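Local coordinates for ribosomal protein s2-related protein (Deinococcus radiodurans, PDB 2JH3) that binds a [4Fe-4S] cluster and, judging by its chelatase-like CbiX domains, may act as a sirohydrochlorin ferrochelatase, at residues V62-E76 and R108-M122. Numbering follows the deposited sequence.
Sequences VAYSDVTVVPVFLSE and RRVRYTRPLGAHPGM
Strands 66-71 and 108-112 run parallel, their axes 4.7 Å apart and 22° off alignment, joined by a ladder from Arg-109 N to Ser-65 O through Thr-113 N to Val-69 O. After strand 108-112 the pairing continues, with Leu-116 N donating to Pro-71 O and Gly-117 N to Phe-73 O. On one face Val-67 and Val-110 lie side by side; CG1 of Val-67, placed between its own backbone N and carbonyl carbon (chi1 68°), meets Val-110 CG2 at 3.4 Å, tighter than usual for two carbons. Further along, Val-69 CG1 sits in the ring plane of Tyr-112, 3.9 Å from the edge atom CD1, and Pro-71 CG reaches Tyr-112 CE1 at 3.7 Å. On the other face Asp-66 and Arg-109 extend the same way, their carboxylate and guanidinium planes only 7° apart, yet OD1 and NH1 stay 4.2 Å apart, too far for a salt bridge; a water instead joins Arg-109 NH1 to Val-67 O. Near the far end Arg-114 and Glu-76 form a side-on, bidentate salt bridge with two hydrogen bonds, NE to OE2 at 3.0 Å and NH2 to OE1 at 3.1 Å, both through syn lone pairs; Arg-114 NH1 has a second partner in Thr-98 OG1. Arg-114 reaches Glu-76 by bending at chi3, whereas the Glu-76 chain is extended beyond CG. An alanine in place of Glu-76 would probably leave the Arg-114 guanidinium without its carboxylate mate and remove the side-chain atoms beyond CB that pack on Pro-115 CD and Ala-118 CB. Leu-74 CD2 packs on Leu-116 CD2 (3.8 Å) and Gly-117 CA. Within the CbiX α/β sheet, strand 5-10 flanks 66-71 and antiparallel 101-105 flanks 108-112; helix 78-88 covers Tyr-112, whose OH bonds Thr-80 O, while helix 253-262 meets Val-70 and Leu-116.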
ATOM      1  N   VAL A  62      21.549 -13.693 -15.732  1.00 25.95           N
ATOM      2  CA  VAL A  62      22.983 -13.702 -16.046  1.00 26.82           C
ATOM      3  C   VAL A  62      23.165 -13.744 -17.558  1.00 25.80           C
ATOM      4  O   VAL A  62      22.433 -14.429 -18.263  1.00 25.88           O
ATOM      5  CB  VAL A  62      23.813 -14.804 -15.276  1.00 28.43           C
ATOM      6  CG1 VAL A  62      23.340 -14.987 -13.840  1.00 26.87           C
ATOM      7  CG2 VAL A  62      23.794 -15.999 -15.941  1.00 31.81           C
ATOM      8  N   ALA A  63      24.100 -12.943 -18.018  1.00 25.30           N
ATOM      9  CA  ALA A  63      24.280 -12.652 -19.374  1.00 26.06           C
ATOM     10  C   ALA A  63      25.047 -13.729 -20.127  1.00 27.70           C
ATOM     11  O   ALA A  63      24.832 -13.874 -21.332  1.00 28.14           O
ATOM     12  CB  ALA A  63      24.970 -11.293 -19.529  1.00 26.16           C
ATOM     13  N   TYR A  64      25.870 -14.497 -19.395  1.00 27.79           N
ATOM     14  CA  TYR A  64      26.846 -15.479 -19.946  1.00 29.02           C
ATOM     15  C   TYR A  64      26.569 -16.888 -19.496  1.00 29.09           C
ATOM     16  O   TYR A  64      25.721 -17.131 -18.639  1.00 30.30           O
ATOM     17  CB  TYR A  64      28.267 -15.065 -19.600  1.00 28.95           C
ATOM     18  CG  TYR A  64      28.474 -13.614 -19.965  1.00 30.46           C
ATOM     19  CD1 TYR A  64      28.275 -13.195 -21.264  1.00 32.05           C
ATOM     20  CD2 TYR A  64      28.809 -12.656 -19.005  1.00 30.59           C
ATOM     21  CE1 TYR A  64      28.421 -11.872 -21.601  1.00 31.34           C
ATOM     22  CE2 TYR A  64      28.938 -11.322 -19.330  1.00 30.92           C
ATOM     23  CZ  TYR A  64      28.758 -10.955 -20.644  1.00 32.44           C
ATOM     24  OH  TYR A  64      28.897  -9.647 -21.032  1.00 33.14           O
ATOM     25  N   SER A  65      27.232 -17.833 -20.152  1.00 29.47           N
ATOM     26  CA  SER A  65      26.906 -19.252 -20.042  1.00 29.57           C
ATOM     27  C   SER A  65      27.825 -19.945 -19.050  1.00 29.32           C
ATOM     28  O   SER A  65      27.707 -21.146 -18.809  1.00 30.86           O
ATOM     29  CB  SER A  65      27.050 -19.916 -21.430  1.00 30.93           C
ATOM     30  OG  SER A  65      28.390 -19.801 -21.902  1.00 30.82           O
ATOM     31  N   ASP A  66      28.740 -19.168 -18.488  1.00 30.04           N
ATOM     32  CA  ASP A  66      29.655 -19.586 -17.431  1.00 28.72           C
ATOM     33  C   ASP A  66      29.471 -18.685 -16.218  1.00 26.45           C
ATOM     34  O   ASP A  66      29.711 -17.480 -16.273  1.00 25.32           O
ATOM     35  CB  ASP A  66      31.100 -19.481 -17.918  1.00 30.03           C
ATOM     36  CG  ASP A  66      32.120 -19.967 -16.878  1.00 33.62           C
ATOM     37  OD1 ASP A  66      32.602 -21.113 -17.053  1.00 45.83           O
ATOM     38  OD2 ASP A  66      32.467 -19.210 -15.918  1.00 42.48           O
ATOM     39  N   VAL A  67      29.017 -19.278 -15.124  1.00 25.09           N
ATOM     40  CA  VAL A  67      28.678 -18.479 -13.923  1.00 25.14           C
ATOM     41  C   VAL A  67      29.307 -19.040 -12.657  1.00 23.74           C
ATOM     42  O   VAL A  67      29.393 -20.266 -12.471  1.00 23.43           O
ATOM     43  CB  VAL A  67      27.125 -18.315 -13.805  1.00 26.43           C
ATOM     44  CG1 VAL A  67      26.489 -19.557 -13.516  1.00 29.66           C
ATOM     45  CG2 VAL A  67      26.725 -17.291 -12.709  1.00 25.04           C
ATOM     46  N   THR A  68      29.823 -18.135 -11.830  1.00 23.97           N
ATOM     47  CA  THR A  68      30.397 -18.501 -10.522  1.00 22.78           C
ATOM     48  C   THR A  68      29.499 -17.801  -9.503  1.00 21.25           C
ATOM     49  O   THR A  68      29.239 -16.583  -9.635  1.00 21.48           O
ATOM     50  CB  THR A  68      31.878 -18.016 -10.376  1.00 22.89           C
ATOM     51  OG1 THR A  68      32.648 -18.549 -11.426  1.00 26.41           O
ATOM     52  CG2 THR A  68      32.474 -18.486  -9.054  1.00 22.48           C
ATOM     53  N   VAL A  69      29.006 -18.571  -8.546  1.00 21.24           N
ATOM     54  CA  VAL A  69      28.111 -18.063  -7.514  1.00 20.53           C
ATOM     55  C   VAL A  69      28.851 -18.150  -6.174  1.00 19.88           C
ATOM     56  O   VAL A  69      29.137 -19.257  -5.710  1.00 19.61           O
ATOM     57  CB  VAL A  69      26.832 -18.871  -7.448  1.00 19.32           C
ATOM     58  CG1 VAL A  69      25.890 -18.395  -6.399  1.00 21.48           C
ATOM     59  CG2 VAL A  69      26.120 -18.827  -8.835  1.00 17.59           C
ATOM     60  N   VAL A  70      29.111 -16.991  -5.590  1.00 19.33           N
ATOM     61  CA  VAL A  70      29.731 -16.924  -4.231  1.00 20.83           C
ATOM     62  C   VAL A  70      28.747 -16.436  -3.158  1.00 19.99           C
ATOM     63  O   VAL A  70      28.272 -15.284  -3.215  1.00 20.80           O
ATOM     64  CB  VAL A  70      30.943 -15.976  -4.221  1.00 21.60           C
ATOM     65  CG1 VAL A  70      31.644 -15.910  -2.773  1.00 22.68           C
ATOM     66  CG2 VAL A  70      31.982 -16.390  -5.279  1.00 24.33           C
ATOM     67  N   PRO A  71      28.518 -17.244  -2.109  1.00 20.87           N
ATOM     68  CA  PRO A  71      27.781 -16.778  -0.950  1.00 22.23           C
ATOM     69  C   PRO A  71      28.519 -15.797  -0.024  1.00 23.52           C
ATOM     70  O   PRO A  71      29.484 -16.188   0.642  1.00 24.41           O
ATOM     71  CB  PRO A  71      27.468 -18.094  -0.170  1.00 21.71           C
ATOM     72  CG  PRO A  71      27.664 -19.165  -1.154  1.00 20.33           C
ATOM     73  CD  PRO A  71      28.819 -18.674  -1.970  1.00 21.35           C
ATOM     74  N   VAL A  72      28.014 -14.562   0.056  1.00 22.86           N
ATOM     75  CA  VAL A  72      28.525 -13.546   0.984  1.00 24.55           C
ATOM     76  C   VAL A  72      27.857 -13.783   2.356  1.00 25.72           C
ATOM     77  O   VAL A  72      26.968 -13.040   2.785  1.00 27.94           O
ATOM     78  CB  VAL A  72      28.300 -12.098   0.417  1.00 24.92           C
ATOM     79  CG1 VAL A  72      28.989 -11.013   1.326  1.00 25.68           C
ATOM     80  CG2 VAL A  72      28.905 -11.984  -0.929  1.00 25.95           C
ATOM     81  N   PHE A  73      28.237 -14.906   2.974  1.00 25.12           N
ATOM     82  CA  PHE A  73      27.763 -15.338   4.267  1.00 26.21           C
ATOM     83  C   PHE A  73      29.014 -15.688   5.071  1.00 27.58           C
ATOM     84  O   PHE A  73      29.986 -16.270   4.542  1.00 23.54           O
ATOM     85  CB  PHE A  73      26.881 -16.588   4.215  1.00 25.79           C
ATOM     86  CG  PHE A  73      25.491 -16.327   3.678  1.00 24.82           C
ATOM     87  CD1 PHE A  73      24.387 -16.426   4.504  1.00 24.66           C
ATOM     88  CD2 PHE A  73      25.306 -15.952   2.351  1.00 23.79           C
ATOM     89  CE1 PHE A  73      23.110 -16.170   4.018  1.00 25.80           C
ATOM     90  CE2 PHE A  73      24.036 -15.721   1.857  1.00 25.83           C
ATOM     91  CZ  PHE A  73      22.941 -15.824   2.704  1.00 25.86           C
ATOM     92  N   LEU A  74      28.971 -15.319   6.357  1.00 29.14           N
ATOM     93  CA  LEU A  74      30.106 -15.537   7.238  1.00 31.36           C
ATOM     94  C   LEU A  74      29.829 -16.730   8.098  1.00 33.46           C
ATOM     95  O   LEU A  74      30.094 -16.740   9.287  1.00 36.48           O
ATOM     96  CB  LEU A  74      30.406 -14.276   8.041  1.00 31.04           C
ATOM     97  CG  LEU A  74      30.865 -13.138   7.140  1.00 31.79           C
ATOM     98  CD1 LEU A  74      31.232 -11.905   7.906  1.00 32.97           C
ATOM     99  CD2 LEU A  74      32.077 -13.525   6.373  1.00 32.51           C
ATOM    100  N   SER A  75      29.232 -17.746   7.496  1.00 35.25           N
ATOM    101  CA  SER A  75      29.026 -19.024   8.159  1.00 34.93           C
ATOM    102  C   SER A  75      29.073 -20.067   7.063  1.00 35.77           C
ATOM    103  O   SER A  75      29.113 -19.716   5.843  1.00 37.60           O
ATOM    104  CB  SER A  75      27.694 -19.070   8.857  1.00 35.52           C
ATOM    105  OG  SER A  75      26.662 -18.811   7.884  1.00 41.08           O
ATOM    106  N   GLU A  76      29.148 -21.329   7.470  1.00 34.15           N
ATOM    107  CA  GLU A  76      29.153 -22.431   6.539  1.00 34.65           C
ATOM    108  C   GLU A  76      28.392 -23.478   7.267  1.00 34.35           C
ATOM    109  O   GLU A  76      28.847 -23.988   8.272  1.00 34.70           O
ATOM    110  CB  GLU A  76      30.576 -22.886   6.221  1.00 34.69           C
ATOM    111  CG  GLU A  76      30.693 -24.090   5.331  1.00 33.96           C
ATOM    112  CD  GLU A  76      32.146 -24.294   4.875  1.00 36.70           C
ATOM    113  OE1 GLU A  76      33.086 -24.107   5.744  1.00 38.59           O
ATOM    114  OE2 GLU A  76      32.325 -24.630   3.677  1.00 36.26           O
ATOM    115  N   ARG A 108      23.511 -22.909 -18.814  1.00 44.63           N
ATOM    116  CA  ARG A 108      24.684 -22.428 -18.108  1.00 42.40           C
ATOM    117  C   ARG A 108      25.434 -23.497 -17.314  1.00 41.32           C
ATOM    118  O   ARG A 108      24.825 -24.419 -16.741  1.00 41.14           O
ATOM    119  CB  ARG A 108      24.264 -21.316 -17.160  1.00 42.76           C
ATOM    120  CG  ARG A 108      23.447 -20.240 -17.852  1.00 42.46           C
ATOM    121  CD  ARG A 108      23.236 -19.077 -16.953  1.00 42.16           C
ATOM    122  NE  ARG A 108      22.561 -17.936 -17.579  1.00 42.91           N
ATOM    123  CZ  ARG A 108      21.246 -17.854 -17.798  1.00 42.08           C
ATOM    124  NH1 ARG A 108      20.472 -18.891 -17.519  1.00 44.05           N
ATOM    125  NH2 ARG A 108      20.714 -16.746 -18.339  1.00 41.24           N
ATOM    126  N   ARG A 109      26.763 -23.368 -17.320  1.00 38.41           N
ATOM    127  CA  ARG A 109      27.612 -24.004 -16.344  1.00 36.70           C
ATOM    128  C   ARG A 109      27.754 -23.099 -15.124  1.00 33.47           C
ATOM    129  O   ARG A 109      28.279 -22.009 -15.200  1.00 31.99           O
ATOM    130  CB  ARG A 109      28.969 -24.211 -16.921  1.00 37.26           C
ATOM    131  CG  ARG A 109      29.836 -25.094 -16.098  1.00 39.58           C
ATOM    132  CD  ARG A 109      31.250 -24.923 -16.580  1.00 42.85           C
ATOM    133  NE  ARG A 109      32.184 -25.825 -15.915  1.00 49.25           N
ATOM    134  CZ  ARG A 109      32.970 -25.501 -14.882  1.00 51.71           C
ATOM    135  NH1 ARG A 109      32.938 -24.275 -14.347  1.00 53.05           N
ATOM    136  NH2 ARG A 109      33.812 -26.421 -14.391  1.00 51.34           N
ATOM    137  N   VAL A 110      27.285 -23.597 -14.002  1.00 30.20           N
ATOM    138  CA  VAL A 110      27.273 -22.887 -12.745  1.00 30.03           C
ATOM    139  C   VAL A 110      28.208 -23.611 -11.786  1.00 28.15           C
ATOM    140  O   VAL A 110      28.060 -24.819 -11.569  1.00 27.28           O
ATOM    141  CB  VAL A 110      25.843 -22.940 -12.123  1.00 28.95           C
ATOM    142  CG1 VAL A 110      25.756 -22.064 -10.894  1.00 28.71           C
ATOM    143  CG2 VAL A 110      24.804 -22.545 -13.172  1.00 30.96           C
ATOM    144  N   ARG A 111      29.099 -22.844 -11.184  1.00 27.82           N
ATOM    145  CA  ARG A 111      29.935 -23.286 -10.044  1.00 27.79           C
ATOM    146  C   ARG A 111      29.543 -22.490  -8.787  1.00 25.54           C
ATOM    147  O   ARG A 111      29.634 -21.265  -8.757  1.00 26.93           O
ATOM    148  CB  ARG A 111      31.404 -23.059 -10.385  1.00 26.84           C
ATOM    149  CG  ARG A 111      32.369 -23.665  -9.434  1.00 30.04           C
ATOM    150  CD  ARG A 111      33.805 -23.616 -10.040  1.00 33.83           C
ATOM    151  NE  ARG A 111      34.657 -22.991  -9.049  1.00 39.67           N
ATOM    152  CZ  ARG A 111      35.177 -21.773  -9.135  1.00 42.47           C
ATOM    153  NH1 ARG A 111      35.016 -21.001 -10.211  1.00 43.32           N
ATOM    154  NH2 ARG A 111      35.886 -21.350  -8.109  1.00 43.24           N
ATOM    155  N   TYR A 112      29.093 -23.221  -7.790  1.00 24.77           N
ATOM    156  CA  TYR A 112      28.701 -22.719  -6.479  1.00 23.81           C
ATOM    157  C   TYR A 112      29.851 -22.929  -5.503  1.00 23.44           C
ATOM    158  O   TYR A 112      30.294 -24.069  -5.269  1.00 23.11           O
ATOM    159  CB  TYR A 112      27.434 -23.439  -6.026  1.00 23.53           C
ATOM    160  CG  TYR A 112      26.873 -23.028  -4.674  1.00 24.25           C
ATOM    161  CD1 TYR A 112      26.245 -21.804  -4.499  1.00 26.43           C
ATOM    162  CD2 TYR A 112      26.959 -23.866  -3.569  1.00 23.65           C
ATOM    163  CE1 TYR A 112      25.703 -21.438  -3.273  1.00 25.82           C
ATOM    164  CE2 TYR A 112      26.412 -23.489  -2.329  1.00 22.96           C
ATOM    165  CZ  TYR A 112      25.786 -22.270  -2.204  1.00 22.68           C
ATOM    166  OH  TYR A 112      25.257 -21.844  -0.994  1.00 24.50           O
ATOM    167  N   THR A 113      30.393 -21.829  -4.984  1.00 25.03           N
ATOM    168  CA  THR A 113      31.578 -21.918  -4.116  1.00 23.42           C
ATOM    169  C   THR A 113      31.196 -22.073  -2.626  1.00 24.84           C
ATOM    170  O   THR A 113      30.026 -21.970  -2.215  1.00 24.42           O
ATOM    171  CB  THR A 113      32.512 -20.703  -4.247  1.00 24.60           C
ATOM    172  OG1 THR A 113      31.962 -19.537  -3.585  1.00 21.00           O
ATOM    173  CG2 THR A 113      32.786 -20.341  -5.697  1.00 21.73           C
ATOM    174  N   ARG A 114      32.240 -22.306  -1.828  1.00 24.56           N
ATOM    175  CA  ARG A 114      32.164 -22.220  -0.396  1.00 24.78           C
ATOM    176  C   ARG A 114      31.869 -20.796  -0.080  1.00 23.32           C
ATOM    177  O   ARG A 114      32.113 -19.874  -0.888  1.00 23.83           O
ATOM    178  CB  ARG A 114      33.495 -22.698   0.208  1.00 24.25           C
ATOM    179  CG  ARG A 114      33.664 -24.165   0.005  1.00 28.04           C
ATOM    180  CD  ARG A 114      34.969 -24.673   0.672  1.00 29.36           C
ATOM    181  NE  ARG A 114      34.887 -24.645   2.141  1.00 33.36           N
ATOM    182  CZ  ARG A 114      35.892 -25.002   2.958  1.00 34.56           C
ATOM    183  NH1 ARG A 114      37.072 -25.388   2.455  1.00 34.03           N
ATOM    184  NH2 ARG A 114      35.732 -24.915   4.268  1.00 33.24           N
ATOM    185  N   PRO A 115      31.288 -20.575   1.088  1.00 23.71           N
ATOM    186  CA  PRO A 115      31.012 -19.230   1.520  1.00 22.76           C
ATOM    187  C   PRO A 115      32.200 -18.384   1.918  1.00 22.92           C
ATOM    188  O   PRO A 115      33.258 -18.917   2.343  1.00 21.16           O
ATOM    189  CB  PRO A 115      30.079 -19.442   2.690  1.00 24.09           C
ATOM    190  CG  PRO A 115      30.128 -20.854   3.017  1.00 24.41           C
ATOM    191  CD  PRO A 115      30.818 -21.594   2.033  1.00 23.58           C
ATOM    192  N   LEU A 116      32.017 -17.069   1.795  1.00 24.12           N
ATOM    193  CA  LEU A 116      33.038 -16.053   2.151  1.00 25.12           C
ATOM    194  C   LEU A 116      33.672 -16.417   3.464  1.00 26.00           C
ATOM    195  O   LEU A 116      34.897 -16.447   3.592  1.00 27.60           O
ATOM    196  CB  LEU A 116      32.375 -14.700   2.287  1.00 24.37           C
ATOM    197  CG  LEU A 116      33.251 -13.556   2.736  1.00 25.56           C
ATOM    198  CD1 LEU A 116      34.401 -13.430   1.745  1.00 29.61           C
ATOM    199  CD2 LEU A 116      32.509 -12.284   2.798  1.00 27.54           C
ATOM    200  N   GLY A 117      32.825 -16.762   4.430  1.00 27.14           N
ATOM    201  CA  GLY A 117      33.286 -17.024   5.790  1.00 28.63           C
ATOM    202  C   GLY A 117      34.222 -18.198   5.881  1.00 30.01           C
ATOM    203  O   GLY A 117      35.004 -18.271   6.814  1.00 31.77           O
ATOM    204  N   ALA A 118      34.164 -19.120   4.933  1.00 29.88           N
ATOM    205  CA  ALA A 118      35.086 -20.300   4.919  1.00 30.70           C
ATOM    206  C   ALA A 118      36.509 -20.053   4.353  1.00 30.93           C
ATOM    207  O   ALA A 118      37.420 -20.866   4.538  1.00 31.49           O
ATOM    208  CB  ALA A 118      34.439 -21.469   4.167  1.00 30.13           C
ATOM    209  N   HIS A 119      36.688 -18.992   3.590  1.00 30.84           N
ATOM    210  CA  HIS A 119      37.969 -18.773   2.945  1.00 30.34           C
ATOM    211  C   HIS A 119      39.061 -18.247   3.924  1.00 31.08           C
ATOM    212  O   HIS A 119      38.825 -17.327   4.738  1.00 30.27           O
ATOM    213  CB  HIS A 119      37.851 -17.866   1.744  1.00 30.96           C
ATOM    214  CG  HIS A 119      39.073 -17.871   0.867  1.00 30.15           C
ATOM    215  ND1 HIS A 119      39.256 -18.756  -0.158  1.00 36.48           N
ATOM    216  CD2 HIS A 119      40.170 -17.082   0.886  1.00 32.69           C
ATOM    217  CE1 HIS A 119      40.414 -18.501  -0.748  1.00 37.14           C
ATOM    218  NE2 HIS A 119      40.990 -17.492  -0.122  1.00 36.55           N
ATOM    219  N   PRO A 120      40.266 -18.857   3.836  1.00 31.53           N
ATOM    220  CA  PRO A 120      41.363 -18.421   4.734  1.00 30.56           C
ATOM    221  C   PRO A 120      41.774 -16.975   4.631  1.00 30.22           C
ATOM    222  O   PRO A 120      42.282 -16.416   5.624  1.00 30.13           O
ATOM    223  CB  PRO A 120      42.502 -19.389   4.431  1.00 32.21           C
ATOM    224  CG  PRO A 120      42.161 -20.044   3.073  1.00 32.28           C
ATOM    225  CD  PRO A 120      40.638 -20.036   3.020  1.00 31.48           C
ATOM    226  N   GLY A 121      41.514 -16.340   3.488  1.00 27.80           N
ATOM    227  CA  GLY A 121      41.664 -14.917   3.326  1.00 27.67           C
ATOM    228  C   GLY A 121      40.912 -14.062   4.336  1.00 27.60           C
ATOM    229  O   GLY A 121      41.210 -12.879   4.498  1.00 25.99           O
ATOM    230  N   MET A 122      39.906 -14.625   4.988  1.00 27.99           N
ATOM    231  CA  MET A 122      39.122 -13.853   5.942  1.00 28.66           C
ATOM    232  C   MET A 122      39.955 -13.440   7.159  1.00 29.15           C
ATOM    233  O   MET A 122      39.680 -12.441   7.758  1.00 30.45           O
ATOM    234  CB  MET A 122      37.840 -14.619   6.352  1.00 30.05           C
ATOM    235  CG  MET A 122      36.606 -14.463   5.352  1.00 28.11           C
ATOM    236  SD  MET A 122      36.227 -12.734   4.884  1.00 32.64           S
ATOM    237  CE  MET A 122      35.895 -12.099   6.562  1.00 32.04           C
TER
HETATM  238  O   HOH W   1      31.465 -21.778 -14.118  1.00 35.00           O